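Local coordinates for protein putative Zn-dependent Alcohol Dehydrogenase (Rhodobacter sphaeroides, PDB 3IV6) that binds S-adenosylmethionine in a Rossmann-like domain of class I methyltransferase type and so probably transfers methyl groups, at residues 33-38 against 245-250; 75-80 against 94-99; 109-114 against 136-141; 119-124 against 215-220. All coordinates share one frame; numbering follows the deposited sequence.

Overall arrangement
The four contacts illustrate how a Rossmann-like fold of the kind seen in class I methyltransferases is closed both locally and at long range. Contact 1, joining helix 33-39 to the turn between strands 237-244 and 251-258, brackets the other three along the chain. Contacts 2 and 3 follow in series, each within a beta-alpha-beta unit of the same mixed seven-stranded sheet; their centres lie about 18 Å apart and they meet where I99 packs on L138. Contact 4, where the loop after strand 113-117 meets the end of strand 213-215, has its segments alternating with those of contact 3. I99 also packs on F123 of contact 4; contacts 2 and 4 both touch S-adenosylmethionine, their centres about 21 Å apart. Contact 1 stands clear, its nearest atoms about 7 Å from contact 4.

Contact 1 of 4, residues 33-38 against 245-250; sequences DRENDI and LPDAPN
L245 meets E35 through its CB, which lies 3.3 Å from E35 OE2, while its CD2 methyl packs more loosely beside I38 CG2. P246 comes next. Its ring slides past the side chain of E35 in the opposite sense, with CD 3.7 Å from E35 CG, and I38 CD1 reaches toward the same P246 CD, 4.0 Å away. At D247 the contact turns polar: its backbone N gives a bent bond of 3.1 Å to E35 OE2, coming from above the carboxylate plane. This is the turn of the antiparallel hairpin of strands 237-244 and 251-258, at the edge of the Rossmann-like sheet, and the polar link from helix 33-39 is the extended side chain of E35 (chi2 174°). D247 OD1 is hydrogen-bonded to S32 OG and lies 4.6 Å from E35 OE2, a nearness of like charges that is probably mildly unfavourable. A248 N then donates the straighter bond, 2.9 Å at 172°, to the syn side of E35 OE2 and from the same face as D247 N, which gives this one oxygen two amide donors. The other carboxylate oxygen, E35 OE1, accepts from S32 N.

Contact 2 of 4, residues 75-80 against 94-99; sequences FSQRMC and IDLLDI. With SAM (S-adenosylmethionine), chain E.
F75 and D98 come together CB to CB at 4.0 Å, where the chain leaves two neighbouring parallel strands of a beta-alpha-beta unit, 69-74 and 93-96, to form the adenine pocket of a Rossmann-like fold of the kind seen in class I methyltransferases. The aromatic part is the ring of F75. With CG between the backbone N and the carbonyl carbon (chi1 76°), the ring is carried against the ligand, whose C5 sits 3.4 Å above its plane, over its centre. A serine in its place would probably expose this face of the adenine and let the base shift in its pocket. Apolar packing closes the other end of the contact: C80 CB lies 3.6 Å from I94 CG2, and L96 CD1 fills the corner between C80 SG and the backbone of S76, with the side chain of Q77 crossing L96 at about a right angle. Hydrogen bonds do the rest. S76 OG caps the helix 77-86 by accepting from M79 N and also pairs with E15. The adenine edge is read by 94-99: I99 N donates to ligand N1 at 3.1 Å, and ligand N6 donates to D98 OD1, an oxygen shared with T100 N, at 3.1 Å and 151°.

Contact 3 of 4, residues 109-114 against 136-141; sequences GHFDFV and LSLVGS
V114 and L138 meet through branches set by their first torsions: V114 CG1 is anti to the backbone N (chi1 157°), which leaves CG2 anti to the carbonyl carbon and directed at the helix, and L138 holds CG beside its backbone N (chi1 -70°), which brings its CD1 to 4.0 Å from V114 CG2. The two side chains cross at about a right angle, with V114 CG2 3.7 Å from L138 CB. At the next helix position the CA-H of V139 makes a CH...O contact with F111 O, CA to O 3.3 Å. The ring of F111 has L138 O near its plane, at the CD2 edge, 4.0 Å from CD2, and it continues into the core on T48, A50 and T71.

The polar half of the contact is entirely backbone. G109 N donates to S137 O at 2.9 Å, in the carbonyl plane. L138 O takes a good bond from F111 N, 3.2 Å and 162°, tilted from the carbonyl plane, and a weak one from H110 N. The last turn of the helix thus has carbonyls satisfied by the loop 109-111 rather than by further helical amides. G140 then leaves the helix with positive phi, and a beta carbon there would fall against G109 CA. A water accepts from S141 N at 3.2 Å. Such an arrangement, in which the loop entering strand 113-117 receives the C-terminal end of helix 125-139 before the chain crosses to strand 143-149, is typical of the right-handed beta-alpha-beta crossover of the Rossmann fold.

Contact 4 of 4, residues 119-124 against 215-220; sequences LINRFT and TRFDDE. With SAM (S-adenosylmethionine), chain E.
F217 and N121 meet edge-on: N121 ND2 lies near the plane of the F217 ring, 4.4 Å from CD2, while T215 CG2 covers one ring face toward the rim. The side chains of I120 and F217 cross at about a right angle, and I120 O lies oblique to the ring, 3.5 Å from F217 CE2. With I120 CG1 beside the backbone N (chi1 -80°), CG2 falls anti to that N, which puts this methyl 3.7 Å from F217 CE2. The guanidinium groups of R122 and R216 stand nearly perpendicular, their planes 83° apart, with R216 NH1 at the edge of R122 and N121 O at the edge of R216. F123 has L119 O over the centre of one ring face and offers CE1 at its edge to N6 of S-adenosylmethionine at 3.6 Å. A serine in place of F217 would probably open a gap beside I120 CG2 and remove its apolar partner from 215-220.

One direct hydrogen bond joins the backbones, from T215 N to F123 O at 2.9 Å and 172°. A water adds a second link, donating to N121 O at 3.1 Å and accepting from N121 ND2 and from R216 NH1. N121 OD1, the side-chain oxygen, accepts from K149 N. T215 OG1 pairs with T179.

The two arginines, 3.8 Å apart at their NH1 atoms, are gathered round E214, which makes a salt bridge with each. R216 also bridges to D156 and R122 bonds to Y153. The shared carboxylate probably balances their charge, so that this buried polar cluster can tie strand 213-215 to the loop bordering the ligand pocket.

Contact 1 of 4, residues 33-38 against 245-250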
# COMPACT_ATOMS: atom_id res chain seq x y z
N ASP A 33 15.41 2.85 -7.56
CA ASP A 33 16.59 2.74 -6.68
C ASP A 33 16.67 3.95 -5.71
O ASP A 33 16.73 3.77 -4.49
CB ASP A 33 17.89 2.60 -7.48
CG ASP A 33 17.98 1.28 -8.24
OD1 ASP A 33 17.10 0.39 -8.10
OD2 ASP A 33 18.97 1.14 -9.01
N ARG A 34 16.64 5.16 -6.25
CA ARG A 34 16.74 6.34 -5.43
C ARG A 34 15.75 6.35 -4.29
O ARG A 34 16.08 6.79 -3.14
CB ARG A 34 16.50 7.58 -6.28
CG ARG A 34 17.63 8.54 -6.22
CD ARG A 34 18.79 8.06 -7.13
NE ARG A 34 20.04 8.11 -6.40
CZ ARG A 34 21.22 8.06 -6.97
NH1 ARG A 34 22.31 8.10 -6.21
NH2 ARG A 34 21.32 7.97 -8.28
N GLU A 35 14.53 5.93 -4.62
CA GLU A 35 13.43 5.97 -3.67
C GLU A 35 13.55 4.90 -2.57
O GLU A 35 13.20 5.15 -1.42
CB GLU A 35 12.11 5.87 -4.41
CG GLU A 35 11.83 7.10 -5.22
CD GLU A 35 10.60 6.99 -6.08
OE1 GLU A 35 10.19 5.86 -6.46
OE2 GLU A 35 10.05 8.06 -6.37
N ASN A 36 14.03 3.71 -2.94
CA ASN A 36 14.40 2.71 -1.96
C ASN A 36 15.34 3.34 -0.92
O ASN A 36 15.12 3.23 0.29
CB ASN A 36 15.08 1.50 -2.61
CG ASN A 36 14.10 0.61 -3.37
OD1 ASN A 36 12.89 0.71 -3.21
ND2 ASN A 36 14.62 -0.25 -4.20
N ASP A 37 16.37 4.03 -1.41
CA ASP A 37 17.29 4.77 -0.57
C ASP A 37 16.64 5.82 0.36
O ASP A 37 16.98 5.92 1.54
CB ASP A 37 18.38 5.37 -1.44
CG ASP A 37 19.27 4.32 -2.07
OD1 ASP A 37 19.09 3.12 -1.73
OD2 ASP A 37 20.13 4.67 -2.92
N ILE A 38 15.72 6.61 -0.17
CA ILE A 38 15.04 7.59 0.66
C ILE A 38 14.20 6.96 1.78
O ILE A 38 14.10 7.50 2.87
CB ILE A 38 14.17 8.50 -0.21
CG1 ILE A 38 15.05 9.36 -1.10
CG2 ILE A 38 13.21 9.35 0.63
CD1 ILE A 38 14.32 9.93 -2.31
N LEU A 245 8.35 12.67 -4.00
CA LEU A 245 9.34 11.70 -4.45
C LEU A 245 9.76 11.97 -5.88
O LEU A 245 8.97 12.43 -6.70
CB LEU A 245 8.78 10.27 -4.32
CG LEU A 245 8.70 9.70 -2.90
CD1 LEU A 245 8.20 8.27 -2.93
CD2 LEU A 245 10.05 9.79 -2.21
N PRO A 246 11.02 11.67 -6.19
CA PRO A 246 11.63 12.09 -7.46
C PRO A 246 10.98 11.39 -8.65
O PRO A 246 10.55 12.05 -9.59
CB PRO A 246 13.08 11.65 -7.31
CG PRO A 246 13.02 10.49 -6.38
CD PRO A 246 11.92 10.79 -5.41
N ASP A 247 10.93 10.06 -8.60
CA ASP A 247 10.61 9.27 -9.78
C ASP A 247 9.12 8.98 -9.87
O ASP A 247 8.50 9.19 -10.91
CB ASP A 247 11.40 7.96 -9.76
CG ASP A 247 12.90 8.18 -9.82
OD1 ASP A 247 13.64 7.42 -9.16
OD2 ASP A 247 13.34 9.11 -10.52
N ALA A 248 8.55 8.49 -8.77
CA ALA A 248 7.16 8.04 -8.77
C ALA A 248 6.21 9.18 -9.11
O ALA A 248 6.60 10.35 -9.10
CB ALA A 248 6.80 7.44 -7.42
N PRO A 249 4.96 8.84 -9.42
CA PRO A 249 4.02 9.79 -10.02
C PRO A 249 3.29 10.61 -8.96
O PRO A 249 2.40 10.09 -8.29
CB PRO A 249 3.04 8.88 -10.76
CG PRO A 249 3.83 7.67 -11.09
CD PRO A 249 4.78 7.48 -9.95
N ASN A 250 3.67 11.88 -8.82
CA ASN A 250 3.05 12.75 -7.83
C ASN A 250 2.88 12.07 -6.48
O ASN A 250 1.79 12.07 -5.91
CB ASN A 250 1.70 13.27 -8.34
CG ASN A 250 1.29 14.57 -7.68
OD1 ASN A 250 2.11 15.47 -7.50
ND2 ASN A 250 0.02 14.68 -7.33

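Contact 2 of 4, residues 75-80 against 94-99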
# COMPACT_ATOMS: atom_id res chain seq x y z
N PHE A 75 -1.12 -9.57 3.54
CA PHE A 75 -2.36 -10.30 3.77
C PHE A 75 -2.68 -11.39 2.74
O PHE A 75 -3.77 -11.94 2.73
CB PHE A 75 -3.53 -9.34 4.01
CG PHE A 75 -4.04 -8.70 2.78
CD1 PHE A 75 -3.29 -8.74 1.60
CD2 PHE A 75 -5.24 -8.03 2.79
CE1 PHE A 75 -3.75 -8.14 0.44
CE2 PHE A 75 -5.69 -7.41 1.64
CZ PHE A 75 -4.94 -7.48 0.45
N SER A 76 -1.72 -11.69 1.89
CA SER A 76 -1.87 -12.66 0.81
C SER A 76 -0.86 -13.81 0.87
O SER A 76 0.34 -13.60 1.01
CB SER A 76 -1.78 -11.95 -0.55
OG SER A 76 -1.20 -12.80 -1.52
N GLN A 77 -1.32 -15.04 0.76
CA GLN A 77 -0.39 -16.15 0.92
C GLN A 77 0.58 -16.29 -0.24
O GLN A 77 1.73 -16.67 -0.03
CB GLN A 77 -1.12 -17.45 1.11
CG GLN A 77 -0.19 -18.58 1.46
CD GLN A 77 0.53 -18.35 2.77
OE1 GLN A 77 -0.10 -18.11 3.81
NE2 GLN A 77 1.85 -18.44 2.73
N ARG A 78 0.12 -16.01 -1.46
CA ARG A 78 0.96 -16.19 -2.64
C ARG A 78 2.09 -15.17 -2.65
O ARG A 78 3.24 -15.47 -3.02
CB ARG A 78 0.15 -16.09 -3.94
CG ARG A 78 0.99 -16.53 -5.15
CD ARG A 78 0.35 -16.18 -6.44
NE ARG A 78 1.32 -16.14 -7.54
CZ ARG A 78 1.01 -16.01 -8.84
NH1 ARG A 78 -0.27 -15.92 -9.21
NH2 ARG A 78 1.97 -15.97 -9.77
N MSE A 79 1.74 -13.95 -2.23
CA MSE A 79 2.69 -12.86 -2.12
C MSE A 79 3.81 -13.23 -1.18
O MSE A 79 4.97 -13.20 -1.57
CB MSE A 79 2.00 -11.57 -1.72
CG MSE A 79 1.41 -10.88 -2.94
SE MSE A 79 2.80 -10.36 -4.27
CE MSE A 79 1.58 -9.39 -5.45
N CYS A 80 3.46 -13.63 0.04
CA CYS A 80 4.46 -14.18 0.97
C CYS A 80 5.29 -15.30 0.36
O CYS A 80 6.50 -15.38 0.58
CB CYS A 80 3.83 -14.67 2.28
SG CYS A 80 2.87 -13.42 3.19
N ILE A 94 8.87 -13.51 7.25
CA ILE A 94 7.74 -13.13 6.40
C ILE A 94 6.47 -13.68 7.00
O ILE A 94 6.31 -14.88 7.09
CB ILE A 94 7.88 -13.71 4.96
CG1 ILE A 94 9.16 -13.22 4.30
CG2 ILE A 94 6.66 -13.35 4.09
CD1 ILE A 94 9.27 -13.64 2.87
N ASP A 95 5.55 -12.80 7.39
CA ASP A 95 4.36 -13.24 8.11
C ASP A 95 3.09 -12.88 7.39
O ASP A 95 3.02 -11.87 6.72
CB ASP A 95 4.35 -12.67 9.53
CG ASP A 95 5.34 -13.37 10.44
OD1 ASP A 95 5.42 -14.62 10.34
OD2 ASP A 95 6.03 -12.67 11.25
N LEU A 96 2.07 -13.69 7.56
CA LEU A 96 0.78 -13.38 7.00
C LEU A 96 0.02 -12.46 7.98
O LEU A 96 -0.31 -12.88 9.08
CB LEU A 96 0.03 -14.68 6.72
CG LEU A 96 -1.23 -14.69 5.85
CD1 LEU A 96 -0.91 -14.63 4.36
CD2 LEU A 96 -2.02 -15.96 6.19
N LEU A 97 -0.24 -11.21 7.59
CA LEU A 97 -0.93 -10.28 8.49
C LEU A 97 -1.74 -9.22 7.73
O LEU A 97 -1.36 -8.81 6.64
CB LEU A 97 0.07 -9.62 9.45
CG LEU A 97 -0.40 -8.54 10.44
CD1 LEU A 97 0.46 -8.50 11.68
CD2 LEU A 97 -0.45 -7.13 9.82
N ASP A 98 -2.84 -8.78 8.31
CA ASP A 98 -3.65 -7.78 7.65
C ASP A 98 -3.57 -6.44 8.41
O ASP A 98 -4.22 -6.26 9.43
CB ASP A 98 -5.08 -8.25 7.54
CG ASP A 98 -6.02 -7.18 6.99
OD1 ASP A 98 -5.63 -5.99 6.91
OD2 ASP A 98 -7.18 -7.52 6.66
N ILE A 99 -2.80 -5.50 7.88
CA ILE A 99 -2.60 -4.25 8.57
C ILE A 99 -3.85 -3.47 8.96
O ILE A 99 -3.77 -2.58 9.79
CB ILE A 99 -1.62 -3.33 7.83
CG1 ILE A 99 -1.02 -2.28 8.79
CG2 ILE A 99 -2.28 -2.69 6.64
CD1 ILE A 99 0.19 -2.79 9.55
N SAM E . 2.63 -2.94 -4.52
CA SAM E . 3.08 -1.57 -4.68
C SAM E . 4.56 -1.44 -4.36
O SAM E . 5.26 -2.39 -3.98
OXT SAM E . 5.03 -0.34 -4.50
CB SAM E . 2.22 -0.60 -3.88
CG SAM E . 0.92 -1.19 -3.31
SD SAM E . 1.06 -2.14 -1.76
CE SAM E . 2.85 -2.24 -1.47
C5' SAM E . 0.50 -3.81 -2.25
C4' SAM E . 0.99 -5.01 -1.44
O4' SAM E . 0.49 -4.92 -0.12
C3' SAM E . 0.49 -6.34 -1.97
O3' SAM E . 1.53 -7.27 -1.78
C2' SAM E . -0.65 -6.72 -1.05
O2' SAM E . -0.73 -8.12 -0.86
C1' SAM E . -0.29 -6.04 0.25
N9 SAM E . -1.48 -5.58 0.98
C8 SAM E . -2.53 -4.88 0.45
N7 SAM E . -3.45 -4.67 1.42
C5 SAM E . -3.01 -5.22 2.59
C6 SAM E . -3.56 -5.28 3.89
N6 SAM E . -4.74 -4.75 4.20
N1 SAM E . -2.85 -5.93 4.86
C2 SAM E . -1.63 -6.53 4.54
N3 SAM E . -1.08 -6.46 3.28
C4 SAM E . -1.76 -5.81 2.31

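Contact 3 of 4, residues 109-114 against 136-141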
# COMPACT_ATOMS: atom_id res chain seq x y z
N GLY A 109 4.91 -2.02 19.47
CA GLY A 109 6.19 -1.37 19.74
C GLY A 109 7.44 -2.20 19.48
O GLY A 109 8.52 -1.96 20.04
N HIS A 110 7.30 -3.16 18.59
CA HIS A 110 8.38 -4.10 18.34
C HIS A 110 9.35 -3.64 17.24
O HIS A 110 10.43 -4.19 17.11
CB HIS A 110 7.77 -5.45 17.97
CG HIS A 110 8.68 -6.60 18.22
ND1 HIS A 110 9.48 -7.14 17.23
CD2 HIS A 110 8.94 -7.30 19.34
CE1 HIS A 110 10.18 -8.13 17.74
NE2 HIS A 110 9.87 -8.25 19.02
N PHE A 111 8.95 -2.66 16.44
CA PHE A 111 9.81 -2.22 15.33
C PHE A 111 10.29 -0.77 15.46
O PHE A 111 9.55 0.07 15.94
CB PHE A 111 9.08 -2.44 14.01
CG PHE A 111 8.75 -3.87 13.76
CD1 PHE A 111 9.69 -4.72 13.19
CD2 PHE A 111 7.54 -4.38 14.11
CE1 PHE A 111 9.41 -6.06 12.98
CE2 PHE A 111 7.26 -5.72 13.90
CZ PHE A 111 8.21 -6.56 13.34
N ASP A 112 11.53 -0.49 15.05
CA ASP A 112 12.00 0.90 14.99
C ASP A 112 11.35 1.67 13.82
O ASP A 112 11.05 2.88 13.94
CB ASP A 112 13.52 0.98 14.83
CG ASP A 112 14.27 0.44 16.04
OD1 ASP A 112 15.31 -0.22 15.83
OD2 ASP A 112 13.82 0.69 17.19
N PHE A 113 11.17 0.97 12.70
CA PHE A 113 10.60 1.54 11.48
C PHE A 113 9.54 0.67 10.83
O PHE A 113 9.68 -0.55 10.75
CB PHE A 113 11.70 1.82 10.46
CG PHE A 113 12.70 2.83 10.92
CD1 PHE A 113 12.47 4.18 10.73
CD2 PHE A 113 13.88 2.44 11.54
CE1 PHE A 113 13.40 5.12 11.14
CE2 PHE A 113 14.80 3.35 11.96
CZ PHE A 113 14.56 4.70 11.76
N VAL A 114 8.47 1.32 10.38
CA VAL A 114 7.51 0.63 9.52
C VAL A 114 7.49 1.37 8.20
O VAL A 114 7.22 2.58 8.15
CB VAL A 114 6.10 0.61 10.14
CG1 VAL A 114 5.01 0.42 9.05
CG2 VAL A 114 5.99 -0.48 11.20
N LEU A 136 1.33 2.44 13.53
CA LEU A 136 1.70 3.10 14.76
C LEU A 136 1.81 2.10 15.91
O LEU A 136 2.70 2.17 16.76
CB LEU A 136 0.65 4.16 15.07
CG LEU A 136 0.90 5.45 14.28
CD1 LEU A 136 -0.17 6.46 14.55
CD2 LEU A 136 2.27 5.96 14.64
N SER A 137 0.89 1.16 15.91
CA SER A 137 0.88 0.11 16.89
C SER A 137 2.14 -0.75 16.79
O SER A 137 2.69 -1.16 17.80
CB SER A 137 -0.38 -0.73 16.70
OG SER A 137 -0.40 -1.83 17.58
N LEU A 138 2.58 -1.02 15.56
CA LEU A 138 3.78 -1.82 15.34
C LEU A 138 5.02 -1.12 15.88
O LEU A 138 5.86 -1.74 16.53
CB LEU A 138 3.95 -2.11 13.84
CG LEU A 138 2.94 -3.07 13.22
CD1 LEU A 138 3.21 -3.24 11.73
CD2 LEU A 138 2.96 -4.41 13.93
N VAL A 139 5.12 0.18 15.62
CA VAL A 139 6.38 0.90 15.81
C VAL A 139 6.53 1.37 17.25
O VAL A 139 7.62 1.76 17.67
CB VAL A 139 6.47 2.13 14.87
CG1 VAL A 139 6.47 1.68 13.42
CG2 VAL A 139 5.33 3.09 15.15
N GLY A 140 5.44 1.31 18.01
CA GLY A 140 5.37 1.98 19.29
C GLY A 140 5.82 3.43 19.22
O GLY A 140 5.06 4.31 18.81
N SER A 141 7.06 3.68 19.62
CA SER A 141 7.62 5.03 19.60
C SER A 141 8.57 5.21 18.42
O SER A 141 9.37 6.14 18.40
CB SER A 141 8.34 5.33 20.91
OG SER A 141 9.36 4.38 21.17
O HOH W 1 8.89 1.38 20.84

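Contact 4 of 4, residues 119-124 against 215-220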
# COMPACT_ATOMS: atom_id res chain seq x y z
N LEU A 119 0.69 1.79 -0.25
CA LEU A 119 -0.20 0.78 0.29
C LEU A 119 -1.53 1.42 0.68
O LEU A 119 -2.57 0.80 0.64
CB LEU A 119 0.45 0.19 1.52
CG LEU A 119 -0.46 -0.63 2.41
CD1 LEU A 119 -0.96 -1.85 1.64
CD2 LEU A 119 0.28 -1.02 3.68
N ILE A 120 -1.47 2.68 1.05
CA ILE A 120 -2.64 3.41 1.51
C ILE A 120 -3.59 3.62 0.34
O ILE A 120 -4.78 3.82 0.52
CB ILE A 120 -2.21 4.75 2.19
CG1 ILE A 120 -1.75 4.52 3.63
CG2 ILE A 120 -3.36 5.78 2.23
CD1 ILE A 120 -0.75 5.55 4.06
N ASN A 121 -3.05 3.55 -0.87
CA ASN A 121 -3.84 3.77 -2.07
C ASN A 121 -4.74 2.53 -2.29
O ASN A 121 -5.72 2.58 -3.04
CB ASN A 121 -2.90 4.00 -3.25
CG ASN A 121 -2.30 5.41 -3.27
OD1 ASN A 121 -1.10 5.60 -3.01
ND2 ASN A 121 -3.13 6.39 -3.60
N ARG A 122 -4.39 1.42 -1.63
CA ARG A 122 -5.15 0.20 -1.70
C ARG A 122 -6.26 0.16 -0.67
O ARG A 122 -6.90 -0.89 -0.50
CB ARG A 122 -4.25 -1.03 -1.53
CG ARG A 122 -3.26 -1.26 -2.68
CD ARG A 122 -3.86 -0.83 -4.02
NE ARG A 122 -2.90 -0.00 -4.74
CZ ARG A 122 -3.18 1.13 -5.38
NH1 ARG A 122 -4.41 1.59 -5.43
NH2 ARG A 122 -2.21 1.78 -5.98
N PHE A 123 -6.50 1.29 -0.01
CA PHE A 123 -7.55 1.40 0.99
C PHE A 123 -8.68 2.37 0.66
O PHE A 123 -8.55 3.30 -0.14
CB PHE A 123 -6.99 1.78 2.37
CG PHE A 123 -5.89 0.88 2.88
CD1 PHE A 123 -5.97 -0.52 2.70
CD2 PHE A 123 -4.80 1.41 3.55
CE1 PHE A 123 -4.99 -1.36 3.14
CE2 PHE A 123 -3.78 0.56 4.03
CZ PHE A 123 -3.89 -0.86 3.80
N THR A 124 -9.81 2.12 1.31
CA THR A 124 -10.85 3.13 1.48
C THR A 124 -10.38 4.00 2.63
O THR A 124 -9.38 3.70 3.29
CB THR A 124 -12.18 2.51 1.88
OG1 THR A 124 -12.06 1.82 3.14
CG2 THR A 124 -12.73 1.60 0.78
N THR A 215 -9.99 4.57 -2.29
CA THR A 215 -10.15 6.01 -2.16
C THR A 215 -8.97 6.77 -2.76
O THR A 215 -7.84 6.33 -2.66
CB THR A 215 -10.29 6.34 -0.69
OG1 THR A 215 -11.45 5.66 -0.16
CG2 THR A 215 -10.37 7.86 -0.46
N ARG A 216 -9.22 7.91 -3.42
CA ARG A 216 -8.10 8.70 -3.95
C ARG A 216 -7.81 9.81 -2.97
O ARG A 216 -8.72 10.35 -2.35
CB ARG A 216 -8.35 9.26 -5.35
CG ARG A 216 -8.46 8.24 -6.51
CD ARG A 216 -7.80 6.92 -6.24
NE ARG A 216 -7.82 6.05 -7.43
CZ ARG A 216 -7.41 4.78 -7.44
NH1 ARG A 216 -6.97 4.20 -6.32
NH2 ARG A 216 -7.45 4.08 -8.55
N PHE A 217 -6.53 10.13 -2.81
CA PHE A 217 -6.14 11.12 -1.82
C PHE A 217 -5.41 12.26 -2.47
O PHE A 217 -4.66 12.07 -3.41
CB PHE A 217 -5.24 10.51 -0.72
CG PHE A 217 -5.87 9.37 0.04
CD1 PHE A 217 -6.54 9.60 1.23
CD2 PHE A 217 -5.75 8.06 -0.42
CE1 PHE A 217 -7.12 8.52 1.97
CE2 PHE A 217 -6.30 7.00 0.28
CZ PHE A 217 -7.00 7.23 1.49
N ASP A 218 -5.66 13.45 -1.94
CA ASP A 218 -4.85 14.64 -2.17
C ASP A 218 -4.04 14.79 -0.90
O ASP A 218 -4.33 14.14 0.10
CB ASP A 218 -5.72 15.90 -2.31
CG ASP A 218 -6.45 15.99 -3.65
OD1 ASP A 218 -6.01 15.37 -4.65
OD2 ASP A 218 -7.48 16.71 -3.68
N ASP A 219 -3.04 15.66 -0.94
CA ASP A 219 -2.25 15.96 0.23
C ASP A 219 -3.13 16.32 1.42
O ASP A 219 -2.93 15.82 2.51
CB ASP A 219 -1.26 17.08 -0.08
CG ASP A 219 -0.40 17.45 1.13
OD1 ASP A 219 0.34 16.57 1.66
OD2 ASP A 219 -0.48 18.64 1.54
N GLU A 220 -4.13 17.17 1.22
CA GLU A 220 -5.05 17.48 2.32
C GLU A 220 -5.78 16.25 2.83
O GLU A 220 -6.18 16.19 3.99
CB GLU A 220 -6.07 18.57 1.94
CG GLU A 220 -5.51 20.03 1.97
CD GLU A 220 -4.89 20.46 3.34
OE1 GLU A 220 -5.59 20.39 4.37
OE2 GLU A 220 -3.70 20.88 3.38
N SAM E . 2.63 -2.94 -4.52
CA SAM E . 3.08 -1.57 -4.68
C SAM E . 4.56 -1.44 -4.36
O SAM E . 5.26 -2.39 -3.98
OXT SAM E . 5.03 -0.34 -4.50
CB SAM E . 2.22 -0.60 -3.88
CG SAM E . 0.92 -1.19 -3.31
SD SAM E . 1.06 -2.14 -1.76
CE SAM E . 2.85 -2.24 -1.47
C5' SAM E . 0.50 -3.81 -2.25
C4' SAM E . 0.99 -5.01 -1.44
O4' SAM E . 0.49 -4.92 -0.12
C3' SAM E . 0.49 -6.34 -1.97
O3' SAM E . 1.53 -7.27 -1.78
C2' SAM E . -0.65 -6.72 -1.05
O2' SAM E . -0.73 -8.12 -0.86
C1' SAM E . -0.29 -6.04 0.25
N9 SAM E . -1.48 -5.58 0.98
C8 SAM E . -2.53 -4.88 0.45
N7 SAM E . -3.45 -4.67 1.42
C5 SAM E . -3.01 -5.22 2.59
C6 SAM E . -3.56 -5.28 3.89
N6 SAM E . -4.74 -4.75 4.20
N1 SAM E . -2.85 -5.93 4.86
C2 SAM E . -1.63 -6.53 4.54
N3 SAM E . -1.08 -6.46 3.28
C4 SAM E . -1.76 -5.81 2.31
O HOH W 2 -5.94 5.46 -4.10